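Local coordinates for uncharacterized protein (Bacteroides ovatus, PDB 3P02) that is of unknown function but probably joins an N-terminal E-set-like domain to a C-terminal domain of the BT_3044-like family, at residues 220-223 / 224-227; 153-156 / 157-160. All coordinates share one frame; numbering follows the deposited sequence.

How the contacts relate
Both contacts are type I beta turns that open on an acidic or amide residue, Asp222 in contact 1 and Asn155 in contact 2, and in both a side-chain oxygen of that residue takes the backbone N-H two positions on, an Asx turn. Their settings differ. Contact 2 is buried, about 9 Å from the centre of the chain, where strand 146-154 hands over to strand 159-162; contact 1 is a surface loop about 32 Å from that centre. The contact centres lie about 23 Å apart and their nearest atoms about 11 Å. No active site is known; one 1,2-ethanediol bonds to Arg160 O and a different one lies about 5 Å from the Lys225 side chain, both probably from the crystallisation liquor.

Contact 1: residues 220-223 / 224-227; sequences KVDS and KKDL
Lys220 stretches its extended chain across Lys225, with CE 3.4 Å from the carbonyl O of Lys225, while NZ makes a weak hydrogen bond to Ser223 O. The CA of Lys220 also gives a CA-H...O contact to Leu227 O. Leu227 O also accepts Val221 N at 2.9 Å, and Val221 CG2, anti to its carbonyl carbon, packs on Leu227 CB at 3.8 Å. Asp222 opens a type I beta turn in which Lys225 N bonds back to Asp222 O. The Asp222 carboxylate, swung away from the backbone N (chi1 177°), closes an Asx turn: Lys224 N reaches Asp222 OD1 at 2.9 Å from above the carboxylate plane, 38° out of it. Asp222 OD2 faces Lys225, where the salt bridge to Lys225 NZ is long, 3.9 Å, but a water donates to OD2 and accepts from NZ, tying the two charges together. An alanine in place of Asp222 would probably leave Lys224 N without its side-chain acceptor and Lys225 NZ without its opposing charge. A second water accepts Asp222 N at 2.9 Å and donates to Leu227 O, bridging the inside of the loop. The loop joins the antiparallel strands 211-220 and 228-234 as a beta hairpin. Val221 and Leu227 both touch Thr248 of strand 242-255, which pairs with strand 228-234.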
ATOM      1  N   LYS A 220      -4.201  24.792  14.159  1.00 17.45           N
ATOM      2  CA  LYS A 220      -5.627  24.910  14.469  1.00 16.50           C
ATOM      3  C   LYS A 220      -6.316  25.989  13.634  1.00 18.73           C
ATOM      4  O   LYS A 220      -5.751  27.072  13.394  1.00 18.33           O
ATOM      5  CB  LYS A 220      -5.828  25.275  15.955  1.00 18.68           C
ATOM      6  CG  LYS A 220      -5.682  24.091  16.894  1.00 24.26           C
ATOM      7  CD  LYS A 220      -5.899  24.540  18.323  1.00 34.92           C
ATOM      8  CE  LYS A 220      -5.930  23.377  19.284  1.00 49.59           C
ATOM      9  NZ  LYS A 220      -6.240  23.836  20.666  1.00 64.11           N
ATOM     10  N   VAL A 221      -7.570  25.739  13.253  1.00 13.72           N
ATOM     11  CA  VAL A 221      -8.399  26.735  12.567  1.00 14.66           C
ATOM     12  C   VAL A 221      -8.669  27.913  13.532  1.00 21.37           C
ATOM     13  O   VAL A 221      -8.531  29.091  13.178  1.00 20.71           O
ATOM     14  CB  VAL A 221      -9.733  26.105  12.097  1.00 18.01           C
ATOM     15  CG1 VAL A 221     -10.690  27.180  11.571  1.00 18.13           C
ATOM     16  CG2 VAL A 221      -9.492  25.033  11.031  1.00 16.37           C
ATOM     17  N   ASP A 222      -9.062  27.555  14.751  1.00 17.33           N
ATOM     18  CA  ASP A 222      -9.425  28.482  15.816  1.00 17.42           C
ATOM     19  C   ASP A 222      -8.764  27.946  17.067  1.00 22.20           C
ATOM     20  O   ASP A 222      -8.985  26.778  17.417  1.00 19.61           O
ATOM     21  CB  ASP A 222     -10.959  28.509  15.909  1.00 17.64           C
ATOM     22  CG  ASP A 222     -11.569  29.366  17.006  1.00 27.34           C
ATOM     23  OD1 ASP A 222     -10.861  29.679  17.983  1.00 24.26           O
ATOM     24  OD2 ASP A 222     -12.771  29.684  16.904  1.00 29.91           O
ATOM     25  N   SER A 223      -7.910  28.767  17.715  1.00 22.03           N
ATOM     26  CA  SER A 223      -7.161  28.345  18.908  1.00 22.46           C
ATOM     27  C   SER A 223      -8.072  27.753  19.993  1.00 26.58           C
ATOM     28  O   SER A 223      -7.633  26.908  20.768  1.00 27.43           O
ATOM     29  CB  SER A 223      -6.390  29.529  19.491  1.00 28.61           C
ATOM     30  OG  SER A 223      -7.283  30.569  19.863  1.00 37.57           O
ATOM     31  N   LYS A 224      -9.350  28.181  20.018  1.00 23.74           N
ATOM     32  CA  LYS A 224     -10.334  27.741  21.013  1.00 24.29           C
ATOM     33  C   LYS A 224     -10.976  26.385  20.687  1.00 27.66           C
ATOM     34  O   LYS A 224     -11.679  25.841  21.545  1.00 27.38           O
ATOM     35  CB  LYS A 224     -11.449  28.788  21.149  1.00 27.40           C
ATOM     36  CG  LYS A 224     -11.015  30.087  21.826  1.00 30.73           C
ATOM     37  CD  LYS A 224     -12.195  31.041  21.916  1.00 31.45           C
ATOM     38  CE  LYS A 224     -11.771  32.432  22.330  1.00 46.75           C
ATOM     39  NZ  LYS A 224     -12.938  33.346  22.433  1.00 54.47           N
ATOM     40  N   LYS A 225     -10.770  25.856  19.456  1.00 21.21           N
ATOM     41  CA  LYS A 225     -11.425  24.615  19.013  1.00 19.97           C
ATOM     42  C   LYS A 225     -10.392  23.558  18.576  1.00 22.49           C
ATOM     43  O   LYS A 225      -9.195  23.836  18.631  1.00 22.87           O
ATOM     44  CB  LYS A 225     -12.414  24.946  17.888  1.00 21.54           C
ATOM     45  CG  LYS A 225     -13.644  25.704  18.385  1.00 30.64           C
ATOM     46  CD  LYS A 225     -14.389  26.387  17.260  1.00 39.44           C
ATOM     47  CE  LYS A 225     -15.472  27.286  17.816  1.00 52.63           C
ATOM     48  NZ  LYS A 225     -16.247  27.953  16.735  1.00 56.99           N
ATOM     49  N   ASP A 226     -10.825  22.343  18.182  0.50 18.47           N
ATOM     50  CA  ASP A 226      -9.831  21.341  17.801  0.50 17.05           C
ATOM     51  C   ASP A 226      -9.914  20.968  16.301  0.50 19.87           C
ATOM     52  O   ASP A 226      -9.530  19.859  15.920  0.50 19.29           O
ATOM     53  CB  ASP A 226      -9.854  20.091  18.704  0.50 19.38           C
ATOM     54  CG  ASP A 226     -11.199  19.458  18.995  0.50 35.63           C
ATOM     55  OD1 ASP A 226     -12.227  20.068  18.666  0.50 36.62           O
ATOM     56  OD2 ASP A 226     -11.219  18.369  19.613  0.50 45.72           O
ATOM     57  N   LEU A 227     -10.347  21.917  15.453  1.00 16.45           N
ATOM     58  CA  LEU A 227     -10.328  21.737  13.998  1.00 16.25           C
ATOM     59  C   LEU A 227      -8.923  22.104  13.537  1.00 17.17           C
ATOM     60  O   LEU A 227      -8.332  23.071  14.051  1.00 15.97           O
ATOM     61  CB  LEU A 227     -11.370  22.617  13.287  1.00 16.92           C
ATOM     62  CG  LEU A 227     -12.809  22.120  13.173  1.00 22.81           C
ATOM     63  CD1 LEU A 227     -13.541  22.227  14.510  1.00 23.40           C
ATOM     64  CD2 LEU A 227     -13.579  22.986  12.166  1.00 25.11           C
TER
HETATM   65  O   HOH W   1      -9.785  24.907  15.585  1.00 18.58           O
HETATM   66  O   HOH W   2     -14.434  29.230  14.969  1.00 39.67           O

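Contact 2: residues 153-156 / 157-160; sequences LFNE and FSGR. With EDO (1,2-ethanediol), chain C.
Phe157 lays one ring face over the side chain of Glu156, a glutamate modelled in two conformers. Glu156 CB lies 3.9 Å from the centroid of the Phe157 ring and only 6° off the ring normal, the geometry of a CH-pi contact. In one conformer, and so only tentatively, the extended glutamate chain runs on under the ring, its carboxylate nearly parallel to it, with the planes 17° apart and Glu156 OE1 3.5 Å from Phe157 CZ. The pair occupies the two central positions of a type I beta turn, Asn155 to Ser158, which carries the chain from strand 146-154 of the mixed sheet to strand 159-162 at the edge of the ten-stranded antiparallel sheet. Asn155 adds an Asx turn. The CG of Asn155 sits between the backbone N and the carbonyl carbon (chi1 62°), which folds Asn155 OD1 over the turn to accept Phe157 N at 2.8 Å, the donor tilted from the carbonyl plane; ND2 is satisfied by Thr189 O. In return Ser158 OG accepts Asn155 N at 2.9 Å in a nearly straight bond. Arg299 NH2 bonds to the carbonyl O of both Glu156 and Ser158, while Phe216 stacks with Phe157. At Gly159 the positive phi would drive any side chain against the carbonyl O of Ser158. Beyond it, Arg160 O accepts a hydrogen bond from O1 of an ethanediol, probably from the crystallisation liquor. The serine hydroxyl also donates: Ser158 OG is 2.7 Å from a water that in turn donates to Leu153 O at 3.0 Å, bridging the turn's exit to the end of strand 146-154.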
ATOM      1  N   LEU A 153       2.791   1.415   2.149  1.00  9.45           N
ATOM      2  CA  LEU A 153       3.117   2.557   2.989  1.00  9.04           C
ATOM      3  C   LEU A 153       1.894   2.958   3.820  1.00 10.33           C
ATOM      4  O   LEU A 153       0.756   2.843   3.338  1.00  9.35           O
ATOM      5  CB  LEU A 153       3.515   3.741   2.104  1.00 10.19           C
ATOM      6  CG  LEU A 153       4.906   3.683   1.485  1.00 14.47           C
ATOM      7  CD1 LEU A 153       4.988   4.668   0.332  1.00 15.84           C
ATOM      8  CD2 LEU A 153       5.976   3.935   2.543  1.00 14.70           C
ATOM      9  N   PHE A 154       2.133   3.483   5.033  1.00  7.94           N
ATOM     10  CA  PHE A 154       1.023   4.020   5.802  1.00  8.21           C
ATOM     11  C   PHE A 154       1.518   5.177   6.642  1.00 10.90           C
ATOM     12  O   PHE A 154       2.707   5.262   6.938  1.00 10.12           O
ATOM     13  CB  PHE A 154       0.307   2.965   6.676  1.00  8.88           C
ATOM     14  CG  PHE A 154       1.080   2.440   7.867  1.00  9.51           C
ATOM     15  CD1 PHE A 154       2.084   1.492   7.702  1.00 10.59           C
ATOM     16  CD2 PHE A 154       0.755   2.840   9.160  1.00  9.49           C
ATOM     17  CE1 PHE A 154       2.725   0.926   8.804  1.00 11.04           C
ATOM     18  CE2 PHE A 154       1.408   2.286  10.267  1.00 12.26           C
ATOM     19  CZ  PHE A 154       2.397   1.332  10.082  1.00 11.02           C
ATOM     20  N   ASN A 155       0.610   6.093   6.969  1.00  7.78           N
ATOM     21  CA  ASN A 155       0.963   7.149   7.906  1.00  7.98           C
ATOM     22  C   ASN A 155      -0.293   7.330   8.797  1.00 10.65           C
ATOM     23  O   ASN A 155      -1.228   6.532   8.694  1.00  8.53           O
ATOM     24  CB  ASN A 155       1.440   8.422   7.186  1.00  9.86           C
ATOM     25  CG  ASN A 155       0.401   9.048   6.294  1.00  8.92           C
ATOM     26  OD1 ASN A 155      -0.787   8.895   6.492  1.00  9.69           O
ATOM     27  ND2 ASN A 155       0.844   9.806   5.308  1.00  9.37           N
ATOM     28  N   GLU A 156      -0.324   8.335   9.670  1.00 10.04           N
ATOM     29  CA  GLU A 156      -1.473   8.543  10.559  0.50  9.18           C
ATOM     30  C   GLU A 156      -2.773   8.791   9.795  1.00 12.73           C
ATOM     31  O   GLU A 156      -3.854   8.509  10.314  1.00 12.80           O
ATOM     32  CB  GLU A 156      -1.202   9.751  11.476  0.50 10.20           C
ATOM     33  CG  GLU A 156      -2.350  10.083  12.411  0.50  9.66           C
ATOM     34  CD  GLU A 156      -2.132  11.240  13.362  0.50 15.34           C
ATOM     35  OE1 GLU A 156      -1.029  11.831  13.364  0.50 10.71           O
ATOM     36  OE2 GLU A 156      -3.089  11.569  14.095  0.50 11.12           O
ATOM     37  N   PHE A 157      -2.666   9.298   8.564  1.00  7.80           N
ATOM     38  CA  PHE A 157      -3.830   9.758   7.789  1.00  6.43           C
ATOM     39  C   PHE A 157      -4.159   8.976   6.558  1.00 11.32           C
ATOM     40  O   PHE A 157      -4.971   9.452   5.749  1.00 11.64           O
ATOM     41  CB  PHE A 157      -3.496  11.196   7.323  1.00  8.80           C
ATOM     42  CG  PHE A 157      -2.925  12.078   8.422  1.00  9.24           C
ATOM     43  CD1 PHE A 157      -3.733  12.534   9.457  1.00 11.58           C
ATOM     44  CD2 PHE A 157      -1.564  12.407   8.439  1.00 11.33           C
ATOM     45  CE1 PHE A 157      -3.199  13.304  10.491  1.00 12.82           C
ATOM     46  CE2 PHE A 157      -1.035  13.204   9.459  1.00 13.49           C
ATOM     47  CZ  PHE A 157      -1.863  13.661  10.468  1.00 13.12           C
ATOM     48  N   SER A 158      -3.529   7.809   6.369  1.00  9.12           N
ATOM     49  CA  SER A 158      -3.690   7.077   5.117  1.00  9.03           C
ATOM     50  C   SER A 158      -4.654   5.904   5.196  1.00 10.12           C
ATOM     51  O   SER A 158      -5.099   5.493   6.262  1.00  9.27           O
ATOM     52  CB  SER A 158      -2.323   6.572   4.656  1.00 10.43           C
ATOM     53  OG  SER A 158      -1.829   5.578   5.546  1.00  9.33           O
ATOM     54  N   GLY A 159      -4.931   5.328   4.033  1.00  8.74           N
ATOM     55  CA  GLY A 159      -5.701   4.103   3.973  1.00  9.09           C
ATOM     56  C   GLY A 159      -7.091   4.230   3.426  1.00 10.91           C
ATOM     57  O   GLY A 159      -7.386   5.127   2.631  1.00  9.38           O
ATOM     58  N   ARG A 160      -7.933   3.308   3.842  1.00  8.75           N
ATOM     59  CA  ARG A 160      -9.275   3.146   3.288  1.00  8.77           C
ATOM     60  C   ARG A 160     -10.270   4.035   4.019  1.00 10.44           C
ATOM     61  O   ARG A 160     -10.753   3.664   5.081  1.00 10.85           O
ATOM     62  CB  ARG A 160      -9.698   1.666   3.316  1.00  9.83           C
ATOM     63  CG  ARG A 160      -8.726   0.800   2.496  1.00 13.88           C
ATOM     64  CD  ARG A 160      -9.156  -0.662   2.434  1.00 18.51           C
ATOM     65  NE  ARG A 160      -9.154  -1.280   3.748  1.00 17.50           N
ATOM     66  CZ  ARG A 160     -10.229  -1.600   4.465  1.00 20.66           C
ATOM     67  NH1 ARG A 160     -11.449  -1.316   4.018  1.00 18.22           N
ATOM     68  NH2 ARG A 160     -10.092  -2.194   5.643  1.00 15.62           N
TER
HETATM   69  C1  EDO C   2     -14.033   2.818   5.223  1.00 32.62           C
HETATM   70  O1  EDO C   2     -12.920   2.942   6.102  1.00 27.17           O
HETATM   71  C2  EDO C   2     -14.437   1.361   5.140  1.00 33.61           C
HETATM   72  O2  EDO C   2     -14.678   0.836   6.453  1.00 35.00           O
HETATM   73  O   HOH W   3      -2.078   3.177   4.239  1.00 11.98           O